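Long-range contact in sefir domain protein (Bacillus cereus F65185, PDB 5Y8F), which probably takes part in signalling through SEFIR-SEFIR association, as a bacterial member of the SEFIR family within the STIR clan: residues Glu49-Ser54 with Met85-Asn90. Sequence-based numbering, arbitrary orientation.
Sequences EFMENS and MIITPN
Met51 lies against the backbone of Met85 and Ile86, joining helix 47-57 of this SEFIR domain, a parallel five-stranded sheet with helices packed about it, to the loop that leads into helix 89-94. No hydrogen bond links the two segments; the contact is van der Waals packing of methionine side chains on loop backbone and on apolar carbon. The Met51 chain leaves the helix with CG anti to the backbone N (chi1 169°) and runs straight on to SD, which rests 3.4 Å from the carbonyl carbon Met85 C. A bend at the last torsion (chi3 60°) then turns the methyl aside, and Met51 CE reaches Ile86 O at 3.4 Å. Nearer the helix, Met51 CB meets Met85 CG at 4.0 Å, and beyond the sulfur Ile87 CG1 lies 4.3 Å from Met51 SD. Two polar atoms of the loop backbone are bonded to other parts of the fold, Met85 O to Ser7 OG and Ile87 N to Tyr69 OH. Phe5 of the neighbouring strand 3-7 packs on both Phe50 and Met51, and Ile91 of helix 89-94 also touches Met51. The Met85 side chain reaches across the helix surface to Phe50 in a Met-aromatic contact: Met85 SD lies at the ring edge, in the plane, 5.1 Å from the centroid of the Phe50 ring. Over one ring face, offset toward the rim, sits Ser54 OG, which donates to Phe50 O, and the rim carbon Phe50 CD2 meets Met85 SD at 3.8 Å.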
loop_
_atom_site.group_PDB
_atom_site.type_symbol
_atom_site.label_atom_id
_atom_site.label_comp_id
_atom_site.label_asym_id
_atom_site.label_seq_id
_atom_site.Cartn_x
_atom_site.Cartn_y
_atom_site.Cartn_z
ATOM N N GLU A 49 -12.915 -22.144 -0.895
ATOM C CA GLU A 49 -11.799 -22.942 -1.394
ATOM C C GLU A 49 -11.326 -22.426 -2.748
ATOM O O GLU A 49 -10.129 -22.456 -3.052
ATOM C CB GLU A 49 -12.188 -24.419 -1.473
ATOM C CG GLU A 49 -11.073 -25.316 -1.997
ATOM C CD GLU A 49 -11.374 -26.792 -1.823
ATOM O OE1 GLU A 49 -11.822 -27.180 -0.722
ATOM O OE2 GLU A 49 -11.157 -27.566 -2.778
ATOM N N PHE A 50 -12.258 -21.954 -3.578
ATOM C CA PHE A 50 -11.876 -21.365 -4.857
ATOM C C PHE A 50 -11.005 -20.134 -4.654
ATOM O O PHE A 50 -10.025 -19.929 -5.382
ATOM C CB PHE A 50 -13.120 -21.010 -5.665
ATOM C CG PHE A 50 -12.821 -20.272 -6.934
ATOM C CD1 PHE A 50 -12.276 -20.927 -8.024
ATOM C CD2 PHE A 50 -13.085 -18.915 -7.033
ATOM C CE1 PHE A 50 -12.002 -20.240 -9.191
ATOM C CE2 PHE A 50 -12.811 -18.225 -8.195
ATOM C CZ PHE A 50 -12.270 -18.889 -9.275
ATOM N N MET A 51 -11.349 -19.299 -3.670
ATOM C CA MET A 51 -10.523 -18.137 -3.361
ATOM C C MET A 51 -9.123 -18.554 -2.931
ATOM O O MET A 51 -8.127 -17.976 -3.384
ATOM C CB MET A 51 -11.186 -17.296 -2.270
ATOM C CG MET A 51 -10.275 -16.212 -1.709
ATOM S SD MET A 51 -11.020 -15.193 -0.423
ATOM C CE MET A 51 -11.414 -16.408 0.825
ATOM N N GLU A 52 -9.030 -19.559 -2.059
ATOM C CA GLU A 52 -7.729 -20.003 -1.569
ATOM C C GLU A 52 -6.844 -20.496 -2.708
ATOM O O GLU A 52 -5.666 -20.131 -2.792
ATOM C CB GLU A 52 -7.913 -21.085 -0.508
ATOM C CG GLU A 52 -8.464 -20.543 0.793
ATOM C CD GLU A 52 -8.379 -21.545 1.920
ATOM O OE1 GLU A 52 -9.055 -22.593 1.830
ATOM O OE2 GLU A 52 -7.629 -21.292 2.887
ATOM N N ASN A 53 -7.388 -21.345 -3.585
ATOM C CA ASN A 53 -6.596 -21.863 -4.698
ATOM C C ASN A 53 -6.229 -20.759 -5.684
ATOM O O ASN A 53 -5.119 -20.755 -6.233
ATOM C CB ASN A 53 -7.361 -22.976 -5.413
ATOM C CG ASN A 53 -7.674 -24.146 -4.501
ATOM O OD1 ASN A 53 -7.013 -24.347 -3.483
ATOM N ND2 ASN A 53 -8.697 -24.915 -4.853
ATOM N N SER A 54 -7.143 -19.817 -5.926
ATOM C CA SER A 54 -6.878 -18.775 -6.916
ATOM C C SER A 54 -5.807 -17.805 -6.435
ATOM O O SER A 54 -4.957 -17.372 -7.222
ATOM C CB SER A 54 -8.167 -18.029 -7.248
ATOM O OG SER A 54 -9.120 -18.902 -7.826
ATOM N N MET A 85 -16.004 -15.247 -0.363
ATOM C CA MET A 85 -14.652 -15.028 -0.862
ATOM C C MET A 85 -14.094 -13.790 -0.173
ATOM O O MET A 85 -13.656 -12.839 -0.831
ATOM C CB MET A 85 -14.616 -14.879 -2.385
ATOM C CG MET A 85 -14.955 -16.162 -3.136
ATOM S SD MET A 85 -14.487 -16.147 -4.884
ATOM C CE MET A 85 -14.824 -14.442 -5.321
ATOM N N ILE A 86 -14.107 -13.797 1.158
ATOM C CA ILE A 86 -13.611 -12.688 1.960
ATOM C C ILE A 86 -12.298 -13.112 2.597
ATOM O O ILE A 86 -12.216 -14.180 3.218
ATOM C CB ILE A 86 -14.634 -12.265 3.030
ATOM C CG1 ILE A 86 -15.922 -11.761 2.372
ATOM C CG2 ILE A 86 -14.052 -11.191 3.935
ATOM C CD1 ILE A 86 -17.108 -11.677 3.324
ATOM N N ILE A 87 -11.266 -12.285 2.416
ATOM C CA ILE A 87 -9.950 -12.578 2.965
ATOM C C ILE A 87 -10.009 -12.598 4.484
ATOM O O ILE A 87 -10.653 -11.751 5.117
ATOM C CB ILE A 87 -8.925 -11.562 2.438
ATOM C CG1 ILE A 87 -8.659 -11.843 0.958
ATOM C CG2 ILE A 87 -7.631 -11.604 3.254
ATOM C CD1 ILE A 87 -8.412 -10.624 0.150
ATOM N N THR A 88 -9.362 -13.595 5.073
ATOM C CA THR A 88 -9.250 -13.815 6.504
ATOM C C THR A 88 -7.888 -13.360 7.010
ATOM O O THR A 88 -6.974 -13.106 6.218
ATOM C CB THR A 88 -9.457 -15.299 6.821
ATOM O OG1 THR A 88 -8.416 -16.067 6.207
ATOM C CG2 THR A 88 -10.786 -15.765 6.278
ATOM N N PRO A 89 -7.725 -13.196 8.329
ATOM C CA PRO A 89 -6.378 -12.918 8.861
ATOM C C PRO A 89 -5.336 -13.941 8.436
ATOM O O PRO A 89 -4.202 -13.564 8.113
ATOM C CB PRO A 89 -6.601 -12.931 10.378
ATOM C CG PRO A 89 -8.008 -12.465 10.539
ATOM C CD PRO A 89 -8.767 -13.023 9.359
ATOM N N ASN A 90 -5.696 -15.228 8.429
ATOM C CA ASN A 90 -4.759 -16.268 8.012
ATOM C C ASN A 90 -4.369 -16.108 6.550
ATOM O O ASN A 90 -3.193 -16.253 6.194
ATOM C CB ASN A 90 -5.372 -17.648 8.240
ATOM C CG ASN A 90 -5.332 -18.071 9.691
ATOM O OD1 ASN A 90 -4.755 -17.385 10.533
ATOM N ND2 ASN A 90 -5.963 -19.198 9.995
#